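Hypothetical protein (Nostoc punctiforme, PDB 2O62) is of unknown function but probably combines two calycin-type beta domains, a fold that in relatives often binds small hydrophobic ligands. Local coordinates at residues L168-Q171 with R177-Q180; Q171-G176 with T190-I195; M179-T182 with R187-T190. All coordinates share one frame; numbering follows the deposited sequence.

Contact 1 (L168-Q171 with R177-Q180)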
ATOM      1  N   LEU A 168      -9.315   2.003  14.882  1.00 22.88           N
ATOM      2  CA  LEU A 168      -9.564   0.689  14.327  1.00 23.67           C
ATOM      3  C   LEU A 168      -9.659  -0.279  15.482  1.00 23.23           C
ATOM      4  O   LEU A 168      -8.752  -0.352  16.306  1.00 22.86           O
ATOM      5  CB  LEU A 168      -8.405   0.339  13.406  1.00 23.83           C
ATOM      6  CG  LEU A 168      -8.244  -1.040  12.796  1.00 25.15           C
ATOM      7  CD1 LEU A 168      -9.498  -1.413  12.116  1.00 25.93           C
ATOM      8  CD2 LEU A 168      -7.100  -0.921  11.753  1.00 28.58           C
ATOM      9  N   LYS A 169     -10.786  -0.971  15.593  1.00 23.27           N
ATOM     10  CA  LYS A 169     -10.995  -2.003  16.615  1.00 23.90           C
ATOM     11  C   LYS A 169     -11.210  -3.329  15.889  1.00 23.39           C
ATOM     12  O   LYS A 169     -11.995  -3.388  14.942  1.00 22.50           O
ATOM     13  CB  LYS A 169     -12.230  -1.684  17.485  1.00 24.39           C
ATOM     14  CG  LYS A 169     -12.228  -0.258  18.036  1.00 26.59           C
ATOM     15  CD  LYS A 169     -13.367   0.062  18.980  1.00 28.95           C
ATOM     16  CE  LYS A 169     -13.131   1.413  19.699  1.00 32.03           C
ATOM     17  NZ  LYS A 169     -14.191   1.718  20.736  1.00 33.95           N
ATOM     18  N   ILE A 170     -10.509  -4.374  16.316  1.00 22.50           N
ATOM     19  CA  ILE A 170     -10.586  -5.669  15.684  1.00 22.71           C
ATOM     20  C   ILE A 170     -10.710  -6.694  16.798  1.00 23.15           C
ATOM     21  O   ILE A 170      -9.872  -6.749  17.685  1.00 21.32           O
ATOM     22  CB  ILE A 170      -9.337  -5.938  14.799  1.00 23.84           C
ATOM     23  CG1 ILE A 170      -9.202  -4.819  13.788  1.00 26.16           C
ATOM     24  CG2 ILE A 170      -9.460  -7.261  14.073  1.00 26.03           C
ATOM     25  CD1 ILE A 170      -7.990  -4.940  12.905  1.00 27.18           C
ATOM     26  N   GLN A 171     -11.796  -7.450  16.792  1.00 23.42           N
ATOM     27  CA  GLN A 171     -11.972  -8.468  17.788  1.00 25.41           C
ATOM     28  C   GLN A 171     -12.602  -9.712  17.175  1.00 26.66           C
ATOM     29  O   GLN A 171     -13.343  -9.613  16.196  1.00 25.63           O
ATOM     30  CB  GLN A 171     -12.830  -7.947  18.947  1.00 26.96           C
ATOM     31  CG  GLN A 171     -12.308  -6.616  19.617  1.00 29.03           C
ATOM     32  CD  GLN A 171     -10.989  -6.682  20.518  1.00 33.15           C
ATOM     33  OE1 GLN A 171     -10.311  -7.724  20.708  1.00 35.65           O
ATOM     34  NE2 GLN A 171     -10.657  -5.514  21.082  1.00 33.92           N
ATOM     35  N   ARG A 177     -15.724 -15.413  14.180  1.00 30.68           N
ATOM     36  CA  ARG A 177     -15.654 -14.449  13.106  1.00 30.08           C
ATOM     37  C   ARG A 177     -14.957 -13.206  13.612  1.00 28.48           C
ATOM     38  O   ARG A 177     -14.777 -13.013  14.805  1.00 27.96           O
ATOM     39  CB  ARG A 177     -17.059 -14.124  12.609  1.00 29.67           C
ATOM     40  CG  ARG A 177     -17.816 -15.354  12.046  1.00 31.67           C
ATOM     41  CD  ARG A 177     -19.189 -14.963  11.490  1.00 33.46           C
ATOM     42  NE  ARG A 177     -19.919 -14.129  12.450  1.00 37.48           N
ATOM     43  CZ  ARG A 177     -20.957 -14.503  13.203  1.00 39.25           C
ATOM     44  NH1 ARG A 177     -21.477 -15.730  13.127  1.00 41.98           N
ATOM     45  NH2 ARG A 177     -21.498 -13.617  14.043  1.00 38.66           N
ATOM     46  N   LEU A 178     -14.531 -12.387  12.679  1.00 27.28           N
ATOM     47  CA  LEU A 178     -13.826 -11.161  12.975  1.00 27.31           C
ATOM     48  C   LEU A 178     -14.847 -10.020  12.956  1.00 26.49           C
ATOM     49  O   LEU A 178     -15.721  -9.982  12.103  1.00 26.86           O
ATOM     50  CB  LEU A 178     -12.721 -10.958  11.942  1.00 26.61           C
ATOM     51  CG  LEU A 178     -11.648  -9.967  12.354  1.00 29.70           C
ATOM     52  CD1 LEU A 178     -10.700 -10.620  13.379  1.00 30.89           C
ATOM     53  CD2 LEU A 178     -10.860  -9.406  11.176  1.00 30.22           C
HETATM   54  N   MSE A 179     -14.784  -9.156  13.962  1.00 24.93           N
HETATM   55  CA  MSE A 179     -15.550  -7.908  14.014  1.00 25.37           C
HETATM   56  C   MSE A 179     -14.535  -6.797  13.848  1.00 22.56           C
HETATM   57  O   MSE A 179     -13.564  -6.745  14.588  1.00 21.22           O
HETATM   58  CB  MSE A 179     -16.216  -7.807  15.393  1.00 26.31           C
HETATM   59  CG  MSE A 179     -17.297  -6.734  15.578  1.00 34.17           C
HETATM   60 SE   MSE A 179     -16.702  -4.873  15.900  0.75 46.66          SE
HETATM   61  CE  MSE A 179     -15.064  -4.988  17.076  1.00 42.37           C
ATOM     62  N   GLN A 180     -14.736  -5.928  12.868  1.00 20.38           N
ATOM     63  CA  GLN A 180     -13.861  -4.777  12.638  1.00 20.18           C
ATOM     64  C   GLN A 180     -14.701  -3.501  12.594  1.00 20.61           C
ATOM     65  O   GLN A 180     -15.698  -3.452  11.865  1.00 20.89           O
ATOM     66  CB  GLN A 180     -13.090  -4.868  11.344  1.00 19.12           C
ATOM     67  CG  GLN A 180     -12.129  -3.687  11.196  1.00 21.61           C
ATOM     68  CD  GLN A 180     -11.245  -3.792   9.996  1.00 24.01           C
ATOM     69  OE1 GLN A 180     -10.838  -4.884   9.610  1.00 28.22           O
ATOM     70  NE2 GLN A 180     -10.893  -2.646   9.404  1.00 32.25           N
TER
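Ile170 lays its CG2 methyl over the isobutyl end of Leu178, whose two branches both meet it: CG2 of Ile170 lies 3.6 Å from CD1 of Leu178 and slightly farther from CD2. The other branch of Ile170 runs alongside its directly opposed neighbour, Gln180, both chains pointing the same way, with CG1 of Ile170 4.1 Å from CG of Gln180. Gln180 has its CG anti to the backbone N (chi1 -176°) and stays extended beyond it, which carries the amide past Ile170 to Leu168; there CD1 of Leu168 comes within 3.3 Å of NE2 of Gln180. This is packing against an amide whose polar atoms have partners elsewhere, NE2 bonding to Thr182 OG1 and OE1 to a glycerol probably from the crystallisation liquor. The same side of the sheet receives Leu143 and Leu144 against Ile170, and Trp147 against Leu168, in keeping with three buried aliphatic residues here.

On the reverse side, selenomethionine Met179 bends back at its second and third torsions, and its CE approaches CG of Gln171 at 4.1 Å. Beneath this pair the backbones exchange two nearly straight hydrogen bonds. Met179 N donates to Gln171 O at 2.7 Å with an N-H...O angle of 171°, and Gln171 N donates to Met179 O at 2.9 Å. The neighbouring pair, Ile170 and Gln180, is non-hydrogen-bonded, its CA atoms closing to 4.6 Å. With axes at 168°, the strands are antiparallel, and since only a short turn links them they make a beta hairpin, 162-172 with 178-184, in the closed barrel.

Contact 2 (Q171-G176 with T190-I195)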
ATOM      1  N   GLN A 171     -11.796  -7.450  16.792  1.00 23.42           N
ATOM      2  CA  GLN A 171     -11.972  -8.468  17.788  1.00 25.41           C
ATOM      3  C   GLN A 171     -12.602  -9.712  17.175  1.00 26.66           C
ATOM      4  O   GLN A 171     -13.343  -9.613  16.196  1.00 25.63           O
ATOM      5  CB  GLN A 171     -12.830  -7.947  18.947  1.00 26.96           C
ATOM      6  CG  GLN A 171     -12.308  -6.616  19.617  1.00 29.03           C
ATOM      7  CD  GLN A 171     -10.989  -6.682  20.518  1.00 33.15           C
ATOM      8  OE1 GLN A 171     -10.311  -7.724  20.708  1.00 35.65           O
ATOM      9  NE2 GLN A 171     -10.657  -5.514  21.082  1.00 33.92           N
ATOM     10  N   LEU A 172     -12.314 -10.875  17.769  1.00 26.50           N
ATOM     11  CA  LEU A 172     -12.977 -12.098  17.384  1.00 28.72           C
ATOM     12  C   LEU A 172     -14.301 -12.099  18.115  1.00 30.68           C
ATOM     13  O   LEU A 172     -14.354 -11.674  19.281  1.00 31.69           O
ATOM     14  CB  LEU A 172     -12.168 -13.332  17.804  1.00 28.58           C
ATOM     15  CG  LEU A 172     -10.790 -13.417  17.142  1.00 30.37           C
ATOM     16  CD1 LEU A 172     -10.011 -14.635  17.674  1.00 32.54           C
ATOM     17  CD2 LEU A 172     -10.918 -13.482  15.634  1.00 30.82           C
ATOM     18  N   ASP A 173     -15.372 -12.503  17.432  1.00 32.47           N
ATOM     19  CA  ASP A 173     -16.639 -12.774  18.102  1.00 34.12           C
ATOM     20  C   ASP A 173     -16.662 -14.266  18.442  1.00 35.68           C
ATOM     21  O   ASP A 173     -15.614 -14.910  18.423  1.00 35.75           O
ATOM     22  CB  ASP A 173     -17.849 -12.299  17.284  1.00 34.47           C
ATOM     23  CG  ASP A 173     -18.120 -13.145  16.051  1.00 35.83           C
ATOM     24  OD1 ASP A 173     -17.658 -14.314  15.999  1.00 32.52           O
ATOM     25  OD2 ASP A 173     -18.808 -12.611  15.136  1.00 38.93           O
ATOM     26  N   ASP A 174     -17.819 -14.846  18.734  1.00 37.23           N
ATOM     27  CA  ASP A 174     -17.783 -16.064  19.547  1.00 38.53           C
ATOM     28  C   ASP A 174     -18.360 -17.451  19.158  1.00 38.59           C
ATOM     29  O   ASP A 174     -18.380 -18.293  20.082  1.00 39.71           O
ATOM     30  CB  ASP A 174     -18.386 -15.701  20.922  1.00 38.83           C
ATOM     31  CG  ASP A 174     -19.887 -15.392  20.849  1.00 40.66           C
ATOM     32  OD1 ASP A 174     -20.596 -15.967  19.986  1.00 42.28           O
ATOM     33  OD2 ASP A 174     -20.358 -14.553  21.649  1.00 42.52           O
ATOM     34  N   ALA A 175     -18.811 -17.844  17.948  1.00 38.24           N
ATOM     35  CA  ALA A 175     -18.547 -17.491  16.538  1.00 36.94           C
ATOM     36  C   ALA A 175     -17.162 -17.629  15.915  1.00 36.11           C
ATOM     37  O   ALA A 175     -16.998 -18.459  15.019  1.00 36.11           O
ATOM     38  CB  ALA A 175     -19.284 -16.242  16.099  1.00 37.44           C
ATOM     39  N   GLY A 176     -16.166 -16.859  16.337  1.00 34.55           N
ATOM     40  CA  GLY A 176     -14.828 -16.991  15.756  1.00 33.22           C
ATOM     41  C   GLY A 176     -14.696 -16.192  14.473  1.00 32.21           C
ATOM     42  O   GLY A 176     -13.682 -16.256  13.765  1.00 31.71           O
ATOM     43  N   THR A 190     -18.591  -0.587  10.722  1.00 16.72           N
ATOM     44  CA  THR A 190     -18.436  -1.751  11.553  1.00 16.61           C
ATOM     45  C   THR A 190     -19.006  -2.944  10.788  1.00 15.81           C
ATOM     46  O   THR A 190     -20.139  -2.931  10.429  1.00 15.90           O
ATOM     47  CB  THR A 190     -19.142  -1.577  12.841  1.00 16.76           C
ATOM     48  OG1 THR A 190     -18.651  -0.393  13.482  1.00 17.34           O
ATOM     49  CG2 THR A 190     -18.917  -2.760  13.747  1.00 14.69           C
ATOM     50  N   SER A 191     -18.172  -3.939  10.508  1.00 17.37           N
ATOM     51  CA  SER A 191     -18.610  -5.124   9.729  1.00 18.62           C
ATOM     52  C   SER A 191     -17.992  -6.374  10.285  1.00 18.70           C
ATOM     53  O   SER A 191     -16.899  -6.353  10.824  1.00 18.42           O
ATOM     54  CB  SER A 191     -18.216  -5.005   8.253  1.00 18.84           C
ATOM     55  OG  SER A 191     -18.728  -6.099   7.503  1.00 19.34           O
ATOM     56  N   THR A 192     -18.702  -7.475  10.149  1.00 20.10           N
ATOM     57  CA  THR A 192     -18.196  -8.794  10.501  1.00 20.14           C
ATOM     58  C   THR A 192     -17.564  -9.453   9.283  1.00 20.84           C
ATOM     59  O   THR A 192     -17.989  -9.191   8.163  1.00 21.29           O
ATOM     60  CB  THR A 192     -19.356  -9.583  11.059  1.00 20.67           C
ATOM     61  OG1 THR A 192     -19.779  -8.901  12.257  1.00 23.48           O
ATOM     62  CG2 THR A 192     -19.019 -10.996  11.368  1.00 21.22           C
ATOM     63  N   ALA A 193     -16.514 -10.232   9.502  1.00 20.67           N
ATOM     64  CA  ALA A 193     -15.825 -10.966   8.460  1.00 20.67           C
ATOM     65  C   ALA A 193     -15.589 -12.418   8.855  1.00 20.99           C
ATOM     66  O   ALA A 193     -15.573 -12.774  10.039  1.00 21.36           O
ATOM     67  CB  ALA A 193     -14.528 -10.341   8.189  1.00 21.16           C
ATOM     68  N   THR A 194     -15.388 -13.269   7.860  1.00 21.44           N
ATOM     69  CA  THR A 194     -14.976 -14.649   8.121  1.00 21.51           C
ATOM     70  C   THR A 194     -13.485 -14.774   7.843  1.00 22.08           C
ATOM     71  O   THR A 194     -12.935 -14.109   6.961  1.00 20.88           O
ATOM     72  CB  THR A 194     -15.722 -15.663   7.264  1.00 22.24           C
ATOM     73  OG1 THR A 194     -15.703 -15.243   5.907  1.00 26.08           O
ATOM     74  CG2 THR A 194     -17.143 -15.779   7.712  1.00 22.90           C
ATOM     75  N   ILE A 195     -12.821 -15.629   8.600  1.00 22.77           N
ATOM     76  CA  ILE A 195     -11.378 -15.839   8.388  1.00 24.21           C
ATOM     77  C   ILE A 195     -11.160 -17.203   7.784  1.00 25.14           C
ATOM     78  O   ILE A 195     -11.676 -18.187   8.277  1.00 22.57           O
ATOM     79  CB  ILE A 195     -10.580 -15.791   9.693  1.00 24.92           C
ATOM     80  CG1 ILE A 195     -10.879 -14.525  10.486  1.00 27.20           C
ATOM     81  CG2 ILE A 195      -9.093 -15.847   9.387  1.00 25.64           C
ATOM     82  CD1 ILE A 195     -10.819 -14.793  11.979  1.00 29.06           C
TER
HETATM   83  O   HOH W   1     -19.244  -9.826  14.613  1.00 27.30           O
HETATM   84  O   HOH W   2     -14.205 -16.783  10.838  1.00 34.35           O
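Leu172 and Ile195 meet through their outermost methyls, CD2 of Leu172 lying 3.9 Å from CD1 of Ile195 with the two side chains crossing at about a right angle. The same CD1 of Ile195 also rests 3.7 Å from O of Gly176, so one methyl packs against both Leu172 and the carbonyl of Gly176. Polar contact passes through water at two places. One water donates to Gly176 O at 3.0 Å and accepts from Ile195 N at 2.9 Å; another donates to Asp173 OD2 at 2.9 Å and hydrogen-bonds Thr192 OG1 at 2.6 Å. Thr192 OG1 has a further partner in a bound glycerol.

Farther out, the carboxylate of Asp173 is positioned by a salt bridge from OD2 to Arg177, whose side chain itself leans on Thr192. The loop is drawn together by a weak backbone bond from Gly176 N to Asp173 O. Gly176 adopts phi 84°, psi 7°, where a beta carbon would press on the preceding carbonyl oxygen. Strand 178-184 runs between strands 162-172 and 187-196, so the segments share no strand pairing; the loop of one hairpin reaches the second strand along, within three successive strands that form an antiparallel beta meander in the barrel wall.

Contact 3 (M179-T182 with R187-T190)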
HETATM    1  N   MSE A 179     -14.784  -9.156  13.962  1.00 24.93           N
HETATM    2  CA  MSE A 179     -15.550  -7.908  14.014  1.00 25.37           C
HETATM    3  C   MSE A 179     -14.535  -6.797  13.848  1.00 22.56           C
HETATM    4  O   MSE A 179     -13.564  -6.745  14.588  1.00 21.22           O
HETATM    5  CB  MSE A 179     -16.216  -7.807  15.393  1.00 26.31           C
HETATM    6  CG  MSE A 179     -17.297  -6.734  15.578  1.00 34.17           C
HETATM    7 SE   MSE A 179     -16.702  -4.873  15.900  0.75 46.66          SE
HETATM    8  CE  MSE A 179     -15.064  -4.988  17.076  1.00 42.37           C
ATOM      9  N   GLN A 180     -14.736  -5.928  12.868  1.00 20.38           N
ATOM     10  CA  GLN A 180     -13.861  -4.777  12.638  1.00 20.18           C
ATOM     11  C   GLN A 180     -14.701  -3.501  12.594  1.00 20.61           C
ATOM     12  O   GLN A 180     -15.698  -3.452  11.865  1.00 20.89           O
ATOM     13  CB  GLN A 180     -13.090  -4.868  11.344  1.00 19.12           C
ATOM     14  CG  GLN A 180     -12.129  -3.687  11.196  1.00 21.61           C
ATOM     15  CD  GLN A 180     -11.245  -3.792   9.996  1.00 24.01           C
ATOM     16  OE1 GLN A 180     -10.838  -4.884   9.610  1.00 28.22           O
ATOM     17  NE2 GLN A 180     -10.893  -2.646   9.404  1.00 32.25           N
ATOM     18  N   SER A 181     -14.295  -2.507  13.388  1.00 19.82           N
ATOM     19  CA  SER A 181     -14.919  -1.211  13.429  1.00 19.75           C
ATOM     20  C   SER A 181     -13.853  -0.209  13.126  1.00 21.41           C
ATOM     21  O   SER A 181     -12.868  -0.120  13.874  1.00 21.86           O
ATOM     22  CB  SER A 181     -15.490  -0.901  14.799  1.00 20.84           C
ATOM     23  OG  SER A 181     -16.198   0.330  14.712  1.00 22.19           O
ATOM     24  N   THR A 182     -14.031   0.540  12.052  1.00 21.74           N
ATOM     25  CA  THR A 182     -13.047   1.495  11.612  1.00 22.26           C
ATOM     26  C   THR A 182     -13.667   2.894  11.504  1.00 22.82           C
ATOM     27  O   THR A 182     -14.657   3.109  10.753  1.00 22.70           O
ATOM     28  CB  THR A 182     -12.510   1.071  10.252  1.00 24.92           C
ATOM     29  OG1 THR A 182     -12.253  -0.341  10.261  1.00 24.62           O
ATOM     30  CG2 THR A 182     -11.253   1.778   9.922  1.00 24.69           C
ATOM     31  N   ARG A 187     -16.684   9.318   9.774  1.00 20.13           N
ATOM     32  CA  ARG A 187     -17.235   8.072   9.248  1.00 19.93           C
ATOM     33  C   ARG A 187     -16.792   6.863  10.046  1.00 19.72           C
ATOM     34  O   ARG A 187     -15.596   6.639  10.245  1.00 18.95           O
ATOM     35  CB  ARG A 187     -16.823   7.893   7.804  1.00 20.80           C
ATOM     36  CG  ARG A 187     -17.370   6.618   7.180  1.00 23.31           C
ATOM     37  CD  ARG A 187     -16.688   6.360   5.884  1.00 27.18           C
ATOM     38  NE  ARG A 187     -15.388   5.699   6.084  1.00 27.56           N
ATOM     39  CZ  ARG A 187     -14.305   5.941   5.354  1.00 29.22           C
ATOM     40  NH1 ARG A 187     -14.326   6.880   4.434  1.00 28.19           N
ATOM     41  NH2 ARG A 187     -13.180   5.280   5.589  1.00 31.76           N
ATOM     42  N   THR A 188     -17.753   6.089  10.525  1.00 18.43           N
ATOM     43  CA  THR A 188     -17.436   4.771  11.103  1.00 18.43           C
ATOM     44  C   THR A 188     -18.122   3.640  10.317  1.00 18.32           C
ATOM     45  O   THR A 188     -19.299   3.759   9.962  1.00 18.32           O
ATOM     46  CB  THR A 188     -17.822   4.708  12.570  1.00 18.57           C
ATOM     47  OG1 THR A 188     -17.106   5.740  13.280  1.00 23.00           O
ATOM     48  CG2 THR A 188     -17.482   3.357  13.153  1.00 20.91           C
ATOM     49  N   ILE A 189     -17.371   2.573  10.046  1.00 18.18           N
ATOM     50  CA  ILE A 189     -17.929   1.356   9.413  1.00 18.46           C
ATOM     51  C   ILE A 189     -17.575   0.142  10.261  1.00 18.05           C
ATOM     52  O   ILE A 189     -16.412  -0.050  10.565  1.00 18.48           O
ATOM     53  CB  ILE A 189     -17.393   1.182   8.024  1.00 19.69           C
ATOM     54  CG1 ILE A 189     -17.852   2.338   7.128  1.00 23.39           C
ATOM     55  CG2 ILE A 189     -17.787  -0.217   7.477  1.00 21.29           C
ATOM     56  CD1 ILE A 189     -17.002   2.506   5.921  1.00 24.17           C
ATOM     57  N   THR A 190     -18.591  -0.587  10.722  1.00 16.72           N
ATOM     58  CA  THR A 190     -18.436  -1.751  11.553  1.00 16.61           C
ATOM     59  C   THR A 190     -19.006  -2.944  10.788  1.00 15.81           C
ATOM     60  O   THR A 190     -20.139  -2.931  10.429  1.00 15.90           O
ATOM     61  CB  THR A 190     -19.142  -1.577  12.841  1.00 16.76           C
ATOM     62  OG1 THR A 190     -18.651  -0.393  13.482  1.00 17.34           O
ATOM     63  CG2 THR A 190     -18.917  -2.760  13.747  1.00 14.69           C
TER
HETATM   64  O   HOH W   3     -14.513  -1.687   9.102  1.00 21.48           O
HETATM   65  O   HOH W   4     -14.555   4.063   8.252  1.00 32.96           O
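Thr182 O is gripped by two hydrogen bonds: Ile189 N donates to it across the strands at 2.9 Å, and a water donates at 2.7 Å. The N-H of Ile189 is well aligned, though it sits 26° off the carbonyl plane. The water in turn accepts from Arg187 NE, lying in plane at the edge of the guanidinium, and thereby ties the arginine to the opposite strand. The reciprocal bond runs from Thr182 N to Ile189 O.

A second water donates to Ile189 O and bonds to Thr182 OG1 at 2.9 Å. That hydroxyl also accepts from NE2 of Gln180 at 2.8 Å, only 8° out of the amide plane, so the bond fixes the amide's rotation while OE1 of Gln180 reaches a glycerol. A valine in place of Thr182 would probably leave NE2 of Gln180 and the second water without their common partner, setting the amide freer to turn.

On the other side of the sheet, Ser181 OG and Thr190 OG1 share a hydrogen bond of 2.8 Å. With OG anti to the amide nitrogen (chi1 -174°), the Ser181 hydroxyl faces Thr190 OG1, and CG2 of Thr188 stands 3.6 Å from Ser181 OG. Thr190 turns its CG2 methyl the other way, to within 3.7 Å of the selenium atom SE of Met179. The non-hydrogen-bonded pair Ser181-Thr190 next to the hydrogen-bonded pair Thr182-Ile189, on axes 4.6 Å apart at closest, marks the successive strands 178-184 and 187-196 as an antiparallel hairpin in the wall of the barrel.

Three consecutive strands, 162-172, 178-184 and 187-196, account for all the contacts. Contacts 1 and 3 are the two hairpins on either edge of the middle strand and share Met179 and Gln180, whereas contact 2 spans from the first hairpin's loop to the third strand. Contact 1 is partly buried and leans on aliphatic packing; contacts 2 and 3 lie at the surface, where water and hydroxyl groups take a larger share. Direct ladder bonds hold contacts 1 and 3, while contact 2 relies on water bridges and a few van der Waals contacts. Backbone bonds of Lys169 with Ser181 tie contact 1 to contact 3, and of Leu178 with Ala193 tie contact 1 to contact 2.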